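Side-chain contacts in Two-component system sensor histidine kinase (Bacteroides thetaiotaomicron, PDB 3OTT), which probably senses saccharides through its extracellular beta-propeller and beta-sandwich region and passes the signal on by histidine phosphorylation and DNA binding: residues F27-E32 / A286-N291; L34-S39 / L85-R90. One frame throughout, in Å; residues are numbered along the deposited sequence.

Contact 1: F27-E32 / A286-N291; sequences FLQDSE and ADQEHN. With TBR (hexatantalum dodecabromide), chain D.
Gln-29 meets Gln-288 through one hydrogen bond: the backbone N of Gln-288 donates to OE1 of Gln-29 over 3.0 Å. With an N-H...O angle of 168° the bond is nearly straight, and the donor lies in the carbonyl plane, on a lone pair. The same oxygen lies 3.5 Å from CB of Asp-287, so the amide closes over the start of the 287-290 type I turn. With CG anti to the backbone N (chi1 -171°) and the chain extended beyond it, Gln-29 reaches across from the end of strand 24-29. NE2 of Gln-29 donates to Gly-33 O and to a water; that water donates to OE1 of Glu-289 at 3.1 Å. Behind this first shell, OD1 of Asp-287 accepts from N of Glu-289 at 2.9 Å in an Asx turn, from well above the carboxylate plane. ND2 of Asn-291 donates to the syn lone pair of Asp-287 OD2, and Trp-293 NE1 is hydrogen-bonded to the same oxygen. Beside the bridge, BR8 of the tantalum cluster sits 3.3 Å from Ser-31 O. Shortening Gln-29 to an alanine would probably leave Gln-288 N without this acceptor, and the water and Gly-33 O without their donor. The contact therefore joins the first blade (24-53) to the closing blade (281-303 with strand 13-15) of the first propeller by polar chemistry, one amide both accepting and donating.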
loop_
_atom_site.group_PDB
_atom_site.type_symbol
_atom_site.label_atom_id
_atom_site.label_comp_id
_atom_site.label_asym_id
_atom_site.label_seq_id
_atom_site.Cartn_x
_atom_site.Cartn_y
_atom_site.Cartn_z
ATOM N N PHE B 27 -8.175 22.917 -12.899
ATOM C CA PHE B 27 -6.885 22.964 -12.205
ATOM C C PHE B 27 -6.319 21.583 -12.298
ATOM O O PHE B 27 -7.079 20.610 -12.239
ATOM C CB PHE B 27 -6.989 23.270 -10.704
ATOM C CG PHE B 27 -7.629 24.572 -10.381
ATOM C CD1 PHE B 27 -9.011 24.667 -10.242
ATOM C CD2 PHE B 27 -6.863 25.714 -10.226
ATOM C CE1 PHE B 27 -9.613 25.868 -9.919
ATOM C CE2 PHE B 27 -7.474 26.920 -9.949
ATOM C CZ PHE B 27 -8.821 27.013 -9.772
ATOM N N LEU B 28 -4.990 21.492 -12.407
ATOM C CA LEU B 28 -4.258 20.227 -12.296
ATOM C C LEU B 28 -3.098 20.486 -11.402
ATOM O O LEU B 28 -2.647 21.602 -11.288
ATOM C CB LEU B 28 -3.748 19.796 -13.666
ATOM C CG LEU B 28 -4.879 19.529 -14.641
ATOM C CD1 LEU B 28 -4.374 19.448 -16.086
ATOM C CD2 LEU B 28 -5.619 18.238 -14.206
ATOM N N GLN B 29 -2.599 19.453 -10.760
ATOM C CA GLN B 29 -1.418 19.576 -9.937
ATOM C C GLN B 29 -0.483 18.438 -10.333
ATOM O O GLN B 29 -0.873 17.266 -10.222
ATOM C CB GLN B 29 -1.788 19.425 -8.485
ATOM C CG GLN B 29 -0.635 19.773 -7.590
ATOM C CD GLN B 29 -0.993 19.765 -6.103
ATOM O OE1 GLN B 29 -1.870 19.011 -5.667
ATOM N NE2 GLN B 29 -0.287 20.591 -5.322
ATOM N N ASP B 30 0.717 18.771 -10.834
ATOM C CA ASP B 30 1.674 17.734 -11.256
ATOM C C ASP B 30 2.263 17.015 -10.040
ATOM O O ASP B 30 2.017 17.423 -8.896
ATOM C CB ASP B 30 2.758 18.269 -12.215
ATOM C CG ASP B 30 3.567 19.499 -11.635
ATOM O OD1 ASP B 30 4.152 19.407 -10.536
ATOM O OD2 ASP B 30 3.722 20.523 -12.346
ATOM N N SER B 31 3.044 15.955 -10.281
ATOM C CA SER B 31 3.437 15.034 -9.191
ATOM C C SER B 31 4.494 15.677 -8.297
ATOM O O SER B 31 4.917 15.077 -7.342
ATOM C CB SER B 31 3.993 13.708 -9.749
ATOM O OG SER B 31 4.964 14.007 -10.757
ATOM N N GLU B 32 4.922 16.878 -8.651
ATOM C CA GLU B 32 5.922 17.622 -7.854
ATOM C C GLU B 32 5.250 18.854 -7.235
ATOM O O GLU B 32 5.895 19.694 -6.680
ATOM C CB GLU B 32 7.178 17.949 -8.718
ATOM C CG GLU B 32 7.940 16.641 -9.150
ATOM C CD GLU B 32 8.838 16.757 -10.418
ATOM O OE1 GLU B 32 10.084 16.543 -10.291
ATOM O OE2 GLU B 32 8.297 17.002 -11.539
ATOM N N ALA B 286 -9.501 20.204 -4.997
ATOM C CA ALA B 286 -8.830 20.033 -3.716
ATOM C C ALA B 286 -7.408 19.549 -3.976
ATOM O O ALA B 286 -7.251 18.519 -4.620
ATOM C CB ALA B 286 -9.641 18.995 -2.786
ATOM N N ASP B 287 -6.379 20.267 -3.515
ATOM C CA ASP B 287 -5.024 19.908 -3.906
ATOM C C ASP B 287 -4.507 18.900 -2.908
ATOM O O ASP B 287 -5.193 18.599 -1.943
ATOM C CB ASP B 287 -4.077 21.133 -4.029
ATOM C CG ASP B 287 -3.851 21.884 -2.709
ATOM O OD1 ASP B 287 -4.163 21.327 -1.620
ATOM O OD2 ASP B 287 -3.331 23.053 -2.749
ATOM N N GLN B 288 -3.291 18.416 -3.124
ATOM C CA GLN B 288 -2.646 17.422 -2.241
ATOM C C GLN B 288 -2.524 17.853 -0.773
ATOM O O GLN B 288 -2.322 17.030 0.102
ATOM C CB GLN B 288 -1.264 17.037 -2.801
ATOM C CG GLN B 288 -1.354 16.081 -4.003
ATOM C CD GLN B 288 -2.025 14.729 -3.626
ATOM O OE1 GLN B 288 -1.933 14.260 -2.476
ATOM N NE2 GLN B 288 -2.697 14.115 -4.594
ATOM N N GLU B 289 -2.610 19.154 -0.518
ATOM C CA GLU B 289 -2.535 19.662 0.847
ATOM C C GLU B 289 -3.918 20.018 1.367
ATOM O O GLU B 289 -4.014 20.672 2.411
ATOM C CB GLU B 289 -1.684 20.909 0.892
ATOM C CG GLU B 289 -0.220 20.646 0.938
ATOM C CD GLU B 289 0.636 21.944 0.783
ATOM O OE1 GLU B 289 0.187 22.945 0.143
ATOM O OE2 GLU B 289 1.766 21.943 1.309
ATOM N N HIS B 290 -4.954 19.654 0.599
ATOM C CA HIS B 290 -6.339 19.895 0.913
ATOM C C HIS B 290 -6.744 21.373 0.809
ATOM O O HIS B 290 -7.841 21.752 1.283
ATOM C CB HIS B 290 -6.689 19.389 2.341
ATOM C CG HIS B 290 -6.192 18.004 2.631
ATOM N ND1 HIS B 290 -6.640 16.896 1.941
ATOM C CD2 HIS B 290 -5.276 17.549 3.526
ATOM C CE1 HIS B 290 -6.022 15.817 2.386
ATOM N NE2 HIS B 290 -5.193 16.183 3.351
ATOM N N ASN B 291 -5.892 22.220 0.250
ATOM C CA ASN B 291 -6.371 23.582 -0.067
ATOM C C ASN B 291 -7.450 23.404 -1.136
ATOM O O ASN B 291 -7.318 22.525 -1.986
ATOM C CB ASN B 291 -5.247 24.465 -0.624
ATOM C CG ASN B 291 -4.066 24.564 0.315
ATOM O OD1 ASN B 291 -4.231 24.826 1.499
ATOM N ND2 ASN B 291 -2.879 24.304 -0.198
HETATM TA TA1 TBR D . 2.968 15.382 -0.317
HETATM TA TA2 TBR D . 3.536 17.892 -1.266
HETATM TA TA3 TBR D . 5.278 16.673 0.640
HETATM TA TA4 TBR D . 6.080 17.065 -2.042
HETATM TA TA5 TBR D . 5.484 14.506 -1.083
HETATM TA TA6 TBR D . 3.746 15.721 -2.885
HETATM BR BR1 TBR D . 1.263 17.322 -0.012
HETATM BR BR2 TBR D . 3.467 15.557 2.234
HETATM BR BR3 TBR D . 3.717 12.943 0.031
HETATM BR BR4 TBR D . 1.669 14.278 -2.263
HETATM BR BR5 TBR D . 4.204 19.043 0.958
HETATM BR BR6 TBR D . 6.774 14.631 1.205
HETATM BR BR7 TBR D . 7.733 15.048 -2.274
HETATM BR BR8 TBR D . 5.555 16.631 -4.544
HETATM BR BR9 TBR D . 5.252 19.510 -2.386
HETATM BR BRA TBR D . 7.529 17.856 0.001
HETATM BR BRB TBR D . 4.827 13.398 -3.342
HETATM BR BRC TBR D . 2.232 17.764 -3.473
HETATM O O HOH W 1 -0.661 21.638 -2.485
#

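Contact 2: L34-S39 / L85-R90; sequences LIWIGS and LVYNYR
Trp-36 fits its six-membered ring against Tyr-87 and Tyr-89, an aromatic cluster between two four-stranded antiparallel sheets, adjacent blades of the beta-propeller. Its strand, 35-39, is second in one blade; strand 84-88, which carries Tyr-87, is third in the next. The nearest CA atoms, those of Trp-36 and Tyr-89, are 9.9 Å apart, so side chains alone span the gap. The tight part lies at the far end of the indole: CZ3 of Trp-36 is 3.7 Å from CE2 of Tyr-87, while CZ2 of Trp-36 lies 3.7 Å from CB of Tyr-89. Both ring pairs are oblique: the six-membered ring of Trp-36 and the ring of Tyr-87 have planes 59° apart, and the five-membered ring makes 51° with that of Tyr-89. A chi1 of 74° sets CG of Tyr-89 between its backbone N and carbonyl carbon, leaving CB as the atom nearest the indole. Leu-76 and Ser-45 also touch Trp-36, and Tyr-87 OH is hydrogen-bonded to Asp-92. The looser side, toward solvent, is at partly exposed Arg-90, which does not touch 34-39; its side chain turns to Asn-73 O and to Met-363 of the second subunit. CE1 of Tyr-89 lies 4.2 Å above the guanidinium plane of Arg-90, offset toward its rim. The backbone closes an Asx turn where Arg-90 N donates to Asn-88 OD1 at 3.0 Å.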
loop_
_atom_site.group_PDB
_atom_site.type_symbol
_atom_site.label_atom_id
_atom_site.label_comp_id
_atom_site.label_asym_id
_atom_site.label_seq_id
_atom_site.Cartn_x
_atom_site.Cartn_y
_atom_site.Cartn_z
ATOM N N LEU B 34 3.289 21.535 -8.461
ATOM C CA LEU B 34 2.923 22.823 -9.110
ATOM C C LEU B 34 1.465 22.864 -9.593
ATOM O O LEU B 34 0.976 21.931 -10.245
ATOM C CB LEU B 34 3.827 23.099 -10.326
ATOM C CG LEU B 34 4.412 24.517 -10.653
ATOM C CD1 LEU B 34 5.143 24.594 -12.060
ATOM C CD2 LEU B 34 3.425 25.536 -10.735
ATOM N N ILE B 35 0.774 23.964 -9.334
ATOM C CA ILE B 35 -0.581 24.137 -9.846
ATOM C C ILE B 35 -0.635 24.709 -11.261
ATOM O O ILE B 35 0.006 25.722 -11.556
ATOM C CB ILE B 35 -1.328 25.058 -8.908
ATOM C CG1 ILE B 35 -1.412 24.385 -7.528
ATOM C CG2 ILE B 35 -2.667 25.393 -9.485
ATOM C CD1 ILE B 35 -2.432 23.296 -7.475
ATOM N N TRP B 36 -1.421 24.070 -12.107
ATOM C CA TRP B 36 -1.694 24.482 -13.468
ATOM C C TRP B 36 -3.166 24.854 -13.587
ATOM O O TRP B 36 -4.026 24.197 -12.979
ATOM C CB TRP B 36 -1.382 23.329 -14.443
ATOM C CG TRP B 36 0.074 22.911 -14.376
ATOM C CD1 TRP B 36 0.635 21.991 -13.496
ATOM C CD2 TRP B 36 1.141 23.368 -15.191
ATOM N NE1 TRP B 36 1.963 21.874 -13.719
ATOM C CE2 TRP B 36 2.307 22.698 -14.766
ATOM C CE3 TRP B 36 1.231 24.260 -16.265
ATOM C CZ2 TRP B 36 3.550 22.928 -15.349
ATOM C CZ3 TRP B 36 2.469 24.483 -16.853
ATOM C CH2 TRP B 36 3.614 23.833 -16.375
ATOM N N ILE B 37 -3.461 25.855 -14.434
ATOM C CA ILE B 37 -4.760 26.515 -14.514
ATOM C C ILE B 37 -5.211 26.582 -15.978
ATOM O O ILE B 37 -4.520 27.149 -16.808
ATOM C CB ILE B 37 -4.644 27.996 -13.907
ATOM C CG1 ILE B 37 -4.056 27.983 -12.492
ATOM C CG2 ILE B 37 -5.957 28.787 -13.966
ATOM C CD1 ILE B 37 -3.469 29.402 -11.994
ATOM N N GLY B 38 -6.351 25.999 -16.314
ATOM C CA GLY B 38 -6.911 26.202 -17.637
ATOM C C GLY B 38 -7.810 27.434 -17.609
ATOM O O GLY B 38 -8.644 27.594 -16.718
ATOM N N SER B 39 -7.636 28.346 -18.542
ATOM C CA SER B 39 -8.414 29.560 -18.517
ATOM C C SER B 39 -9.062 29.754 -19.893
ATOM O O SER B 39 -8.753 28.982 -20.820
ATOM C CB SER B 39 -7.504 30.748 -18.253
ATOM O OG SER B 39 -6.773 31.043 -19.452
ATOM N N LEU B 85 -5.455 19.673 -26.787
ATOM C CA LEU B 85 -4.196 20.330 -26.849
ATOM C C LEU B 85 -3.282 19.598 -25.873
ATOM O O LEU B 85 -3.647 19.391 -24.706
ATOM C CB LEU B 85 -4.445 21.760 -26.424
ATOM C CG LEU B 85 -3.326 22.755 -26.618
ATOM C CD1 LEU B 85 -2.896 22.875 -28.127
ATOM C CD2 LEU B 85 -3.832 24.091 -25.991
ATOM N N VAL B 86 -2.144 19.115 -26.360
ATOM C CA VAL B 86 -1.230 18.369 -25.544
ATOM C C VAL B 86 0.048 19.168 -25.162
ATOM O O VAL B 86 0.854 19.556 -26.033
ATOM C CB VAL B 86 -0.883 17.040 -26.205
ATOM C CG1 VAL B 86 0.180 16.309 -25.412
ATOM C CG2 VAL B 86 -2.152 16.184 -26.338
ATOM N N TYR B 87 0.270 19.362 -23.869
ATOM C CA TYR B 87 1.387 20.172 -23.452
ATOM C C TYR B 87 2.383 19.327 -22.663
ATOM O O TYR B 87 2.041 18.703 -21.647
ATOM C CB TYR B 87 0.887 21.406 -22.646
ATOM C CG TYR B 87 1.991 22.291 -22.095
ATOM C CD1 TYR B 87 2.764 23.128 -22.951
ATOM C CD2 TYR B 87 2.257 22.320 -20.752
ATOM C CE1 TYR B 87 3.795 23.942 -22.446
ATOM C CE2 TYR B 87 3.271 23.161 -20.212
ATOM C CZ TYR B 87 4.020 23.948 -21.070
ATOM O OH TYR B 87 4.985 24.740 -20.534
ATOM N N ASN B 88 3.609 19.262 -23.152
ATOM C CA ASN B 88 4.666 18.577 -22.383
ATOM C C ASN B 88 5.231 19.540 -21.348
ATOM O O ASN B 88 5.969 20.412 -21.686
ATOM C CB ASN B 88 5.758 17.995 -23.314
ATOM C CG ASN B 88 6.833 17.208 -22.558
ATOM O OD1 ASN B 88 7.034 17.409 -21.368
ATOM N ND2 ASN B 88 7.539 16.304 -23.268
ATOM N N TYR B 89 4.875 19.382 -20.088
ATOM C CA TYR B 89 5.261 20.370 -19.116
ATOM C C TYR B 89 6.731 20.225 -18.657
ATOM O O TYR B 89 7.312 21.169 -18.082
ATOM C CB TYR B 89 4.274 20.350 -17.941
ATOM C CG TYR B 89 4.406 19.163 -16.976
ATOM C CD1 TYR B 89 5.386 19.134 -15.981
ATOM C CD2 TYR B 89 3.543 18.072 -17.077
ATOM C CE1 TYR B 89 5.468 18.061 -15.070
ATOM C CE2 TYR B 89 3.623 16.976 -16.178
ATOM C CZ TYR B 89 4.585 16.967 -15.215
ATOM O OH TYR B 89 4.625 15.903 -14.368
ATOM N N ARG B 90 7.350 19.078 -18.924
ATOM C CA ARG B 90 8.759 18.923 -18.561
ATOM C C ARG B 90 9.607 19.558 -19.650
ATOM O O ARG B 90 10.568 20.250 -19.366
ATOM C CB ARG B 90 9.202 17.455 -18.387
ATOM C CG ARG B 90 8.622 16.835 -17.157
ATOM C CD ARG B 90 9.018 15.359 -17.041
ATOM N NE ARG B 90 8.210 14.800 -15.946
ATOM C CZ ARG B 90 8.572 14.811 -14.671
ATOM N NH1 ARG B 90 9.777 15.312 -14.329
ATOM N NH2 ARG B 90 7.761 14.288 -13.755
#

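How the contacts relate
Strands 24-29 and 35-39 are neighbours in one blade, so contact 1 and contact 2 join that blade to the blades flanking it in the first propeller. Their centres are 13 Å apart, and along the chain contact 2 is nested within the loop that contact 1 closes. Two probable hydrogen bonds link them directly: Asp-30 OD2 to Trp-36 NE1 at 2.6 Å, and Leu-28 O to Trp-36 N at 2.9 Å. Asp-30 OD2 also forms a salt bridge with Arg-660. Contact 1 supplies four of the ten residues around the bound tantalum bromide cluster. In contact 2, the side chain of Tyr-89 is about 10 Å from the hexatantalum dodecabromide (TBR).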